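Local coordinates for exported protein (Bacteroides fragilis, PDB 4JX0), which is of unknown function but binds magnesium and joins a BT_3987-like N-terminal domain to a second, probably F5/F8 type C (discoidin-like), domain, at residues Leu136-Leu148 with Arg163-Arg175. Numbering follows the deposited sequence.
Sequences LNNLSGYVMAIKL and RSSYFVKLNLSIR
Tyr142 and Leu170 exchange two backbone hydrogen bonds, Tyr142 N to Leu170 O at 3.0 Å and Leu170 N to Tyr142 O at 2.8 Å. Met144 with Val168 and Ile146 with Tyr166 repeat this double exchange, and Leu148 N adds a seventh bond to Ser164 O (2.8 Å, N-H...O angle 168°). Segment 142-148 of strand 142-150 therefore pairs antiparallel with strand 165-174, the segment axes at 158°, as interior neighbours in the large mixed sheet of the N-terminal domain, whose family belongs to the E-set clan of immunoglobulin-like folds. The hydrogen-bonded pairs send their side chains to one face: Met144 and Val168 lie side by side, CG to CB 3.9 Å, as do Ile146 and Tyr166; the Tyr166 hydroxyl is hydrogen-bonded to Thr48 OG1. On the other face Ala145 CB packs 3.6 Å from Phe167 CE1; Ala145 lies against helix 90-93 and Phe167 against Met98 of helix 96-99. Before the strand, a type I turn from Asn138 to Gly141 reverses the chain; there Asn138 N donates to Tyr142 OH (3.0 Å). Leu172, with CG swung away from its own backbone N (chi1 -157°), lays CB against Asn138 O of this turn; its CD1 sits at the Tyr142 ring edge, while CD2 touches Leu139 CD2 at 3.8 Å, the two side chains crossing nearly perpendicularly. Ile174 CG1 flanks the same Leu139 methyl.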
# COMPACT_ATOMS: atom_id res chain seq x y z
N LEU A 136 -1.93 8.91 -15.04
CA LEU A 136 -2.33 7.52 -15.26
C LEU A 136 -3.45 7.23 -14.26
O LEU A 136 -3.16 6.88 -13.12
CB LEU A 136 -1.13 6.55 -15.08
CG LEU A 136 0.08 6.76 -16.00
CD1 LEU A 136 1.17 5.76 -15.68
CD2 LEU A 136 -0.31 6.63 -17.46
N ASN A 137 -4.71 7.47 -14.66
CA ASN A 137 -5.87 7.38 -13.75
C ASN A 137 -6.87 6.24 -14.09
O ASN A 137 -8.05 6.34 -13.72
CB ASN A 137 -6.61 8.73 -13.74
CG ASN A 137 -7.30 9.09 -15.03
OD1 ASN A 137 -7.00 8.56 -16.10
ND2 ASN A 137 -8.24 10.01 -14.96
N ASN A 138 -6.39 5.15 -14.71
CA ASN A 138 -7.27 4.03 -15.02
C ASN A 138 -7.50 3.21 -13.75
O ASN A 138 -6.53 2.68 -13.21
CB ASN A 138 -6.68 3.19 -16.13
CG ASN A 138 -7.65 2.20 -16.67
OD1 ASN A 138 -7.59 1.01 -16.35
ND2 ASN A 138 -8.61 2.67 -17.45
N LEU A 139 -8.75 3.13 -13.25
CA LEU A 139 -9.06 2.44 -11.98
C LEU A 139 -8.83 0.93 -12.03
O LEU A 139 -8.47 0.35 -11.00
CB LEU A 139 -10.50 2.71 -11.54
CG LEU A 139 -10.85 4.16 -11.21
CD1 LEU A 139 -12.34 4.33 -11.01
CD2 LEU A 139 -10.11 4.65 -9.98
N SER A 140 -8.98 0.31 -13.23
CA SER A 140 -8.72 -1.12 -13.45
C SER A 140 -7.25 -1.48 -13.14
O SER A 140 -6.94 -2.65 -12.89
CB SER A 140 -9.04 -1.52 -14.89
OG SER A 140 -10.07 -0.72 -15.45
N GLY A 141 -6.38 -0.47 -13.19
CA GLY A 141 -4.97 -0.61 -12.92
C GLY A 141 -4.23 -0.71 -14.23
O GLY A 141 -4.79 -0.46 -15.30
N TYR A 142 -2.95 -1.04 -14.13
CA TYR A 142 -2.08 -1.25 -15.28
C TYR A 142 -1.30 -2.51 -15.03
O TYR A 142 -1.12 -2.90 -13.88
CB TYR A 142 -1.14 -0.05 -15.50
CG TYR A 142 -1.87 1.25 -15.75
CD1 TYR A 142 -2.35 2.02 -14.70
CD2 TYR A 142 -2.06 1.73 -17.05
CE1 TYR A 142 -3.04 3.20 -14.93
CE2 TYR A 142 -2.72 2.92 -17.29
CZ TYR A 142 -3.21 3.66 -16.22
OH TYR A 142 -3.89 4.84 -16.41
N VAL A 143 -0.82 -3.14 -16.09
CA VAL A 143 -0.07 -4.38 -15.98
C VAL A 143 1.11 -4.33 -16.92
O VAL A 143 1.05 -3.68 -17.97
CB VAL A 143 -0.98 -5.60 -16.26
CG1 VAL A 143 -1.41 -5.68 -17.72
CG2 VAL A 143 -0.32 -6.89 -15.81
N MSE A 144 2.19 -5.00 -16.55
CA MSE A 144 3.35 -5.06 -17.44
C MSE A 144 4.21 -6.27 -17.16
O MSE A 144 4.25 -6.77 -16.03
CB MSE A 144 4.20 -3.80 -17.35
CG MSE A 144 4.77 -3.52 -15.98
SE MSE A 144 6.03 -2.06 -16.07
CE MSE A 144 7.47 -2.97 -16.79
N ALA A 145 4.91 -6.71 -18.21
CA ALA A 145 5.83 -7.83 -18.16
C ALA A 145 7.20 -7.36 -18.60
O ALA A 145 7.30 -6.52 -19.50
CB ALA A 145 5.34 -8.96 -19.06
N ILE A 146 8.24 -7.87 -17.95
CA ILE A 146 9.64 -7.52 -18.23
C ILE A 146 10.47 -8.78 -18.35
O ILE A 146 10.18 -9.76 -17.66
CB ILE A 146 10.23 -6.55 -17.17
CG1 ILE A 146 9.83 -6.95 -15.74
CG2 ILE A 146 9.79 -5.14 -17.47
CD1 ILE A 146 10.76 -6.48 -14.65
N LYS A 147 11.50 -8.76 -19.23
CA LYS A 147 12.38 -9.92 -19.40
C LYS A 147 13.82 -9.51 -19.24
O LYS A 147 14.19 -8.39 -19.57
CB LYS A 147 12.16 -10.63 -20.76
CG LYS A 147 12.52 -9.83 -22.01
CD LYS A 147 12.29 -10.68 -23.26
CE LYS A 147 12.70 -9.98 -24.54
NZ LYS A 147 12.42 -10.80 -25.75
N LEU A 148 14.63 -10.44 -18.72
CA LEU A 148 16.06 -10.22 -18.51
C LEU A 148 16.81 -10.40 -19.84
O LEU A 148 16.45 -11.28 -20.63
CB LEU A 148 16.58 -11.21 -17.46
CG LEU A 148 18.03 -11.08 -17.05
CD1 LEU A 148 18.28 -9.79 -16.30
CD2 LEU A 148 18.47 -12.26 -16.23
N ARG A 163 12.70 -18.49 -14.81
CA ARG A 163 13.23 -17.41 -13.96
C ARG A 163 13.97 -16.31 -14.78
O ARG A 163 14.97 -15.77 -14.31
CB ARG A 163 14.14 -17.96 -12.84
CG ARG A 163 13.38 -18.84 -11.87
CD ARG A 163 14.22 -19.35 -10.72
NE ARG A 163 13.39 -19.95 -9.67
CZ ARG A 163 12.72 -19.29 -8.73
NH1 ARG A 163 12.76 -17.96 -8.69
NH2 ARG A 163 12.00 -19.94 -7.83
N SER A 164 13.46 -15.97 -15.97
CA SER A 164 14.02 -14.91 -16.83
C SER A 164 13.03 -13.75 -17.06
O SER A 164 13.44 -12.75 -17.66
CB SER A 164 14.42 -15.49 -18.19
OG SER A 164 13.33 -16.12 -18.85
N SER A 165 11.76 -13.89 -16.62
CA SER A 165 10.74 -12.86 -16.81
C SER A 165 10.01 -12.57 -15.49
O SER A 165 9.98 -13.42 -14.59
CB SER A 165 9.74 -13.28 -17.88
OG SER A 165 9.19 -14.56 -17.60
N TYR A 166 9.46 -11.35 -15.38
CA TYR A 166 8.75 -10.88 -14.19
C TYR A 166 7.50 -10.09 -14.57
O TYR A 166 7.48 -9.44 -15.62
CB TYR A 166 9.67 -10.01 -13.34
CG TYR A 166 9.32 -9.99 -11.87
CD1 TYR A 166 8.40 -9.08 -11.37
CD2 TYR A 166 9.96 -10.83 -10.98
CE1 TYR A 166 8.10 -9.04 -10.01
CE2 TYR A 166 9.69 -10.77 -9.62
CZ TYR A 166 8.76 -9.88 -9.14
OH TYR A 166 8.49 -9.90 -7.79
N PHE A 167 6.47 -10.13 -13.70
CA PHE A 167 5.20 -9.43 -13.92
C PHE A 167 4.94 -8.41 -12.82
O PHE A 167 5.21 -8.67 -11.65
CB PHE A 167 4.05 -10.44 -13.98
CG PHE A 167 4.26 -11.44 -15.10
CD1 PHE A 167 4.01 -11.08 -16.42
CD2 PHE A 167 4.83 -12.68 -14.85
CE1 PHE A 167 4.25 -11.97 -17.46
CE2 PHE A 167 5.08 -13.57 -15.89
CZ PHE A 167 4.79 -13.21 -17.19
N VAL A 168 4.45 -7.23 -13.20
CA VAL A 168 4.16 -6.14 -12.27
C VAL A 168 2.76 -5.63 -12.56
O VAL A 168 2.43 -5.42 -13.73
CB VAL A 168 5.21 -5.01 -12.36
CG1 VAL A 168 4.92 -3.91 -11.34
CG2 VAL A 168 6.62 -5.55 -12.16
N LYS A 169 1.93 -5.50 -11.51
CA LYS A 169 0.58 -4.94 -11.62
C LYS A 169 0.53 -3.70 -10.76
O LYS A 169 0.86 -3.75 -9.57
CB LYS A 169 -0.54 -5.90 -11.20
CG LYS A 169 -1.93 -5.22 -11.25
CD LYS A 169 -3.08 -6.17 -11.07
CE LYS A 169 -4.41 -5.47 -11.18
NZ LYS A 169 -5.53 -6.42 -10.94
N LEU A 170 0.08 -2.60 -11.35
CA LEU A 170 -0.10 -1.36 -10.63
C LEU A 170 -1.56 -1.26 -10.29
O LEU A 170 -2.37 -0.99 -11.18
CB LEU A 170 0.39 -0.18 -11.47
CG LEU A 170 0.34 1.18 -10.80
CD1 LEU A 170 1.20 1.21 -9.54
CD2 LEU A 170 0.79 2.25 -11.75
N ASN A 171 -1.91 -1.53 -9.02
CA ASN A 171 -3.29 -1.46 -8.53
C ASN A 171 -3.59 -0.01 -8.16
O ASN A 171 -2.82 0.62 -7.43
CB ASN A 171 -3.49 -2.40 -7.33
CG ASN A 171 -4.93 -2.52 -6.89
OD1 ASN A 171 -5.79 -3.02 -7.63
ND2 ASN A 171 -5.26 -2.02 -5.69
N LEU A 172 -4.70 0.53 -8.68
CA LEU A 172 -5.07 1.92 -8.46
C LEU A 172 -6.38 1.98 -7.70
O LEU A 172 -7.30 1.21 -8.00
CB LEU A 172 -5.18 2.61 -9.82
CG LEU A 172 -5.03 4.12 -9.79
CD1 LEU A 172 -4.13 4.59 -10.90
CD2 LEU A 172 -6.35 4.79 -9.90
N SER A 173 -6.46 2.89 -6.71
CA SER A 173 -7.64 3.07 -5.86
C SER A 173 -7.81 4.55 -5.48
O SER A 173 -6.81 5.24 -5.32
CB SER A 173 -7.53 2.20 -4.60
OG SER A 173 -6.23 2.22 -4.04
N ILE A 174 -9.06 5.03 -5.35
CA ILE A 174 -9.31 6.45 -5.04
C ILE A 174 -9.15 6.74 -3.53
O ILE A 174 -9.71 6.04 -2.68
CB ILE A 174 -10.70 6.93 -5.55
CG1 ILE A 174 -10.73 6.96 -7.09
CG2 ILE A 174 -11.05 8.33 -5.00
CD1 ILE A 174 -12.12 6.86 -7.67
N ARG A 175 -8.43 7.83 -3.24
CA ARG A 175 -8.23 8.34 -1.89
C ARG A 175 -8.01 9.85 -1.96
O ARG A 175 -7.01 10.31 -2.51
CB ARG A 175 -7.06 7.66 -1.17
CG ARG A 175 -6.87 8.16 0.27
CD ARG A 175 -5.86 7.34 1.04
NE ARG A 175 -4.50 7.86 0.89
CZ ARG A 175 -3.40 7.21 1.25
NH1 ARG A 175 -3.47 6.00 1.79
NH2 ARG A 175 -2.20 7.77 1.07